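Local coordinates for putative pyruvate dehydrogenase (Rhodopseudomonas palustris, PDB 3IC3), which is of unknown biochemical function, carries the provisional name of a pyruvate dehydrogenase and belongs to the DUF5076 family, at residues A[62-65]-A[69-72]; A[7-12]-A[25-30]. All coordinates share one frame; numbering follows the deposited sequence. Where two conformers were deposited one is given.

Contact 1 is a surface contact at the turn between helices 46-66 and 72-87, whereas contact 2 is largely buried and lays the N-terminal loop on strand 23-31. They use different elements of one small subunit, with centres about 23 Å apart and nearest atoms about 12 Å apart. Contact 1 joins residues close in sequence through an aromatic pair, a methyl group and a water bridge. Contact 2 spans a longer loop and rests on one direct amide-to-guanidinium hydrogen bond beside a small apolar touch. Both reach the second subunit: 62-65 through Tyr64 and Ser63, 25-30 through a continued sheet and an Arg27 salt bridge, 7-12 through Gln10 backbone hydrogen bonds.

Contact 1. Residues A[62-65]-A[69-72]; sequences RSYA and EYTE
Tyr64 and Tyr70 meet because their first torsions send the rings to a common side: CG of Tyr64 stands trans to its backbone N (chi1 -167°), that of Tyr70 trans to its own carbonyl carbon (chi1 -70°). The result is an offset edge-to-face pair with centroids 5.4 Å apart and planes at 77°. Tyr70 presents its CD2-CE2 edge to the hydroxyl end of the Tyr64 ring; CD2 sits over one face near the rim, and Tyr70 CE2 comes to 3.4 Å from Tyr64 OH. The hydroxyl of Tyr70 is engaged elsewhere, with Arg78 of the following helix. Next to the ring pair along the chain, the methyl of Ala65 fits between the carbonyl oxygen of Tyr70 and the side chain of Glu72, Ala65 CB lying 3.5 Å from Tyr70 O and 3.6 Å from Glu72 CG. The CA of Ala65 also makes a CA-H...O contact with that carbonyl oxygen. Farther back along the helix, Arg62 and Glu72 run side by side. Their charges attract only at a distance, Arg62 NH2 to Glu72 OE2 being 4.2 Å, with the oxygen well out of the guanidinium plane. A water makes the firmer link, donating to Arg62 O (2.7 Å) and to Glu72 OE2 (2.8 Å). A leucine in place of Tyr64 takes away the aromatic face under the Tyr70 edge, which would probably leave that ring held less firmly on this side. The contact lies at the loop that joins helix 46-66 to helix 72-87: Thr71 is the N-cap of helix 72-87, while Tyr64, near the end of helix 46-66, packs on Ala75, Arg78, Ile79 and Met82 of helix 72-87 and meets the ring of Phe43 of the second subunit.

Contact 2. Residues A[7-12]-A[25-30]; sequences PKQQPL and VLRAFV
Gln9 and Arg27 form the close polar part of this contact, a single hydrogen bond from Arg27 NH2 to Gln9 OE1 of 2.9 Å with an N-H...O angle of 158°. The bond lies in the carbonyl plane on a lone pair of the amide oxygen, and that oxygen sits at the edge of the guanidinium; amide and guanidinium planes are only 28° apart, so the two groups are nearly coplanar and meet edge to edge. Gln9 reaches Arg27 by staying extended beyond CG (chi2 -179°), whereas the Arg27 chain bends at chi3. The guanidinium is buried and gripped from more than one side: NE forms a salt bridge with Glu24 of the second subunit and NH1 bonds to Gln10 O of that subunit, probably fixing its rotation. The apolar part is slighter. Pro7 CB approaches Phe29 CE2 to 3.9 Å, a glancing touch of two buried side chains. Arg27, Phe29 and Pro7 are all buried, whereas Gln9, which supplies the oxygen, is partly exposed; the backbones stay apart, with 8.5 Å between Gln9 CA and Phe29 CA. The loop thus lies over the strand through side chains, without joining its sheet. Strand 23-31 pairs antiparallel with strand 34-39 on one edge and with a strand of the second subunit on the other, while the side chain of Leu26 packs on Leu52 of helix 46-66.

Contact 1. Residues A[62-65]-A[69-72]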
loop_
_atom_site.group_PDB
_atom_site.type_symbol
_atom_site.label_atom_id
_atom_site.label_comp_id
_atom_site.label_asym_id
_atom_site.label_seq_id
_atom_site.Cartn_x
_atom_site.Cartn_y
_atom_site.Cartn_z
ATOM N N ARG A 62 5.745 0.162 -14.235
ATOM C CA ARG A 62 5.073 0.076 -15.537
ATOM C C ARG A 62 4.447 1.415 -15.913
ATOM O O ARG A 62 4.615 1.908 -17.042
ATOM C CB ARG A 62 3.978 -1.005 -15.523
ATOM C CG ARG A 62 4.498 -2.412 -15.686
ATOM C CD ARG A 62 3.379 -3.453 -15.506
ATOM N NE ARG A 62 2.199 -3.233 -16.350
ATOM C CZ ARG A 62 1.993 -3.756 -17.560
ATOM N NH1 ARG A 62 0.858 -3.484 -18.195
ATOM N NH2 ARG A 62 2.895 -4.542 -18.152
ATOM N N SER A 63 3.719 1.995 -14.968
ATOM C CA SER A 63 3.085 3.288 -15.180
ATOM C C SER A 63 4.081 4.415 -15.353
ATOM O O SER A 63 3.863 5.314 -16.156
ATOM C CB SER A 63 2.155 3.625 -14.030
ATOM O OG SER A 63 1.213 2.592 -13.873
ATOM N N TYR A 64 5.172 4.371 -14.601
ATOM C CA TYR A 64 6.219 5.380 -14.709
ATOM C C TYR A 64 6.880 5.317 -16.090
ATOM O O TYR A 64 7.170 6.354 -16.704
ATOM C CB TYR A 64 7.268 5.136 -13.621
ATOM C CG TYR A 64 8.277 6.225 -13.364
ATOM C CD1 TYR A 64 8.151 7.511 -13.904
ATOM C CD2 TYR A 64 9.346 5.979 -12.518
ATOM C CE1 TYR A 64 9.094 8.500 -13.628
ATOM C CE2 TYR A 64 10.280 6.952 -12.236
ATOM C CZ TYR A 64 10.150 8.206 -12.783
ATOM O OH TYR A 64 11.091 9.149 -12.475
ATOM N N ALA A 65 7.136 4.097 -16.553
ATOM C CA ALA A 65 7.769 3.893 -17.864
ATOM C C ALA A 65 6.864 4.397 -19.000
ATOM O O ALA A 65 7.361 4.900 -20.007
ATOM C CB ALA A 65 8.138 2.421 -18.064
ATOM N N GLU A 69 10.673 8.743 -20.122
ATOM C CA GLU A 69 11.688 8.255 -21.036
ATOM C C GLU A 69 12.332 6.949 -20.566
ATOM O O GLU A 69 13.108 6.342 -21.303
ATOM C CB GLU A 69 12.780 9.320 -21.223
ATOM C CG GLU A 69 12.273 10.742 -21.549
ATOM C CD GLU A 69 11.227 10.785 -22.661
ATOM O OE1 GLU A 69 11.605 10.676 -23.847
ATOM O OE2 GLU A 69 10.025 10.953 -22.337
ATOM N N TYR A 70 12.026 6.518 -19.338
ATOM C CA TYR A 70 12.595 5.292 -18.799
ATOM C C TYR A 70 11.994 4.016 -19.361
ATOM O O TYR A 70 10.806 3.953 -19.646
ATOM C CB TYR A 70 12.379 5.240 -17.279
ATOM C CG TYR A 70 13.184 6.227 -16.481
ATOM C CD1 TYR A 70 14.554 6.360 -16.673
ATOM C CD2 TYR A 70 12.582 6.988 -15.487
ATOM C CE1 TYR A 70 15.296 7.248 -15.928
ATOM C CE2 TYR A 70 13.317 7.877 -14.725
ATOM C CZ TYR A 70 14.671 8.004 -14.949
ATOM O OH TYR A 70 15.390 8.887 -14.185
ATOM N N THR A 71 12.811 2.976 -19.440
ATOM C CA THR A 71 12.305 1.618 -19.606
ATOM C C THR A 71 11.664 1.182 -18.291
ATOM O O THR A 71 11.839 1.841 -17.254
ATOM C CB THR A 71 13.435 0.640 -19.947
ATOM O OG1 THR A 71 14.392 0.621 -18.882
ATOM C CG2 THR A 71 14.144 1.041 -21.268
ATOM N N GLU A 72 10.907 0.091 -18.323
ATOM C CA GLU A 72 10.347 -0.454 -17.102
ATOM C C GLU A 72 11.420 -0.833 -16.076
ATOM O O GLU A 72 11.251 -0.563 -14.879
ATOM C CB GLU A 72 9.435 -1.638 -17.411
ATOM C CG GLU A 72 8.073 -1.196 -17.943
ATOM C CD GLU A 72 7.207 -2.349 -18.444
ATOM O OE1 GLU A 72 7.571 -3.532 -18.233
ATOM O OE2 GLU A 72 6.146 -2.063 -19.048
HETATM O O HOH W 1 5.063 0.459 -19.243
#

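Contact 2. Residues A[7-12]-A[25-30]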
loop_
_atom_site.group_PDB
_atom_site.type_symbol
_atom_site.label_atom_id
_atom_site.label_comp_id
_atom_site.label_asym_id
_atom_site.label_seq_id
_atom_site.Cartn_x
_atom_site.Cartn_y
_atom_site.Cartn_z
ATOM N N PRO A 7 -14.057 11.984 -1.697
ATOM C CA PRO A 7 -12.821 11.814 -2.454
ATOM C C PRO A 7 -13.020 10.975 -3.715
ATOM O O PRO A 7 -14.073 10.327 -3.879
ATOM C CB PRO A 7 -11.904 11.084 -1.465
ATOM C CG PRO A 7 -12.759 10.481 -0.467
ATOM C CD PRO A 7 -14.033 11.268 -0.405
ATOM N N LYS A 8 -12.032 11.005 -4.607
ATOM C CA LYS A 8 -12.041 10.138 -5.773
ATOM C C LYS A 8 -11.659 8.743 -5.314
ATOM O O LYS A 8 -10.471 8.409 -5.221
ATOM C CB LYS A 8 -11.070 10.611 -6.846
ATOM C CG LYS A 8 -11.142 9.748 -8.111
ATOM C CD LYS A 8 -12.524 9.113 -8.276
ATOM C CE LYS A 8 -12.438 7.715 -8.877
ATOM N NZ LYS A 8 -11.959 7.750 -10.300
ATOM N N GLN A 9 -12.667 7.948 -4.989
ATOM C CA GLN A 9 -12.445 6.581 -4.508
ATOM C C GLN A 9 -12.236 5.595 -5.628
ATOM O O GLN A 9 -12.642 5.832 -6.788
ATOM C CB GLN A 9 -13.644 6.121 -3.694
ATOM C CG GLN A 9 -13.875 6.916 -2.449
ATOM C CD GLN A 9 -15.053 6.389 -1.694
ATOM O OE1 GLN A 9 -14.961 5.331 -1.065
ATOM N NE2 GLN A 9 -16.196 7.081 -1.801
ATOM N N GLN A 10 -11.654 4.461 -5.277
ATOM C CA GLN A 10 -11.566 3.325 -6.186
ATOM C C GLN A 10 -12.767 2.417 -5.903
ATOM O O GLN A 10 -13.134 2.208 -4.746
ATOM C CB GLN A 10 -10.277 2.545 -6.003
ATOM C CG GLN A 10 -9.070 3.146 -6.736
ATOM C CD GLN A 10 -9.317 3.241 -8.215
ATOM O OE1 GLN A 10 -9.533 2.234 -8.866
ATOM N NE2 GLN A 10 -9.370 4.435 -8.737
ATOM N N PRO A 11 -13.374 1.884 -6.961
ATOM C CA PRO A 11 -14.412 0.868 -6.760
ATOM C C PRO A 11 -13.817 -0.468 -6.312
ATOM O O PRO A 11 -12.644 -0.755 -6.587
ATOM C CB PRO A 11 -15.040 0.710 -8.144
ATOM C CG PRO A 11 -14.432 1.704 -9.005
ATOM C CD PRO A 11 -13.166 2.199 -8.384
ATOM N N LEU A 12 -14.629 -1.309 -5.678
ATOM C CA LEU A 12 -14.202 -2.673 -5.381
ATOM C C LEU A 12 -13.737 -3.369 -6.668
ATOM O O LEU A 12 -14.427 -3.300 -7.691
ATOM C CB LEU A 12 -15.355 -3.483 -4.788
ATOM C CG LEU A 12 -15.957 -3.003 -3.460
ATOM C CD1 LEU A 12 -17.167 -3.886 -3.023
ATOM C CD2 LEU A 12 -14.877 -2.957 -2.389
ATOM N N VAL A 25 -7.094 -5.191 2.919
ATOM C CA VAL A 25 -5.816 -5.056 3.601
ATOM C C VAL A 25 -5.493 -3.593 3.830
ATOM O O VAL A 25 -5.046 -3.197 4.895
ATOM C CB VAL A 25 -4.668 -5.644 2.694
ATOM C CG1 VAL A 25 -3.287 -5.377 3.320
ATOM C CG2 VAL A 25 -4.887 -7.132 2.468
ATOM N N LEU A 26 -5.725 -2.780 2.816
ATOM C CA LEU A 26 -5.377 -1.378 2.886
ATOM C C LEU A 26 -6.077 -0.540 1.858
ATOM O O LEU A 26 -6.414 -1.029 0.753
ATOM C CB LEU A 26 -3.872 -1.199 2.751
ATOM C CG LEU A 26 -3.259 -0.942 1.396
ATOM C CD1 LEU A 26 -1.839 -0.450 1.383
ATOM C CD2 LEU A 26 -3.352 -2.257 0.658
ATOM N N ARG A 27 -6.296 0.713 2.240
ATOM C CA ARG A 27 -6.741 1.792 1.344
ATOM C C ARG A 27 -5.774 2.945 1.529
ATOM O O ARG A 27 -5.451 3.271 2.658
ATOM C CB ARG A 27 -8.143 2.295 1.715
ATOM C CG ARG A 27 -9.187 1.260 1.731
ATOM C CD ARG A 27 -10.603 1.855 1.894
ATOM N NE ARG A 27 -11.049 2.610 0.750
ATOM C CZ ARG A 27 -12.293 3.058 0.593
ATOM N NH1 ARG A 27 -13.215 2.841 1.535
ATOM N NH2 ARG A 27 -12.615 3.739 -0.499
ATOM N N ALA A 28 -5.285 3.534 0.451
ATOM C CA ALA A 28 -4.356 4.641 0.546
ATOM C C ALA A 28 -4.840 5.796 -0.302
ATOM O O ALA A 28 -5.234 5.586 -1.444
ATOM C CB ALA A 28 -2.969 4.182 0.062
ATOM N N PHE A 29 -4.792 6.998 0.264
ATOM C CA PHE A 29 -5.196 8.216 -0.390
ATOM C C PHE A 29 -4.092 9.242 -0.416
ATOM O O PHE A 29 -3.354 9.377 0.578
ATOM C CB PHE A 29 -6.339 8.844 0.392
ATOM C CG PHE A 29 -7.630 8.078 0.283
ATOM C CD1 PHE A 29 -7.850 6.943 1.040
ATOM C CD2 PHE A 29 -8.609 8.511 -0.589
ATOM C CE1 PHE A 29 -9.085 6.227 0.906
ATOM C CE2 PHE A 29 -9.817 7.817 -0.713
ATOM C CZ PHE A 29 -10.020 6.668 0.038
ATOM N N VAL A 30 -3.988 9.991 -1.510
ATOM C CA VAL A 30 -3.088 11.145 -1.547
ATOM C C VAL A 30 -3.901 12.421 -1.284
ATOM O O VAL A 30 -4.920 12.690 -1.952
ATOM C CB VAL A 30 -2.254 11.198 -2.845
ATOM C CG1 VAL A 30 -3.159 11.248 -4.084
ATOM C CG2 VAL A 30 -1.283 12.384 -2.827
#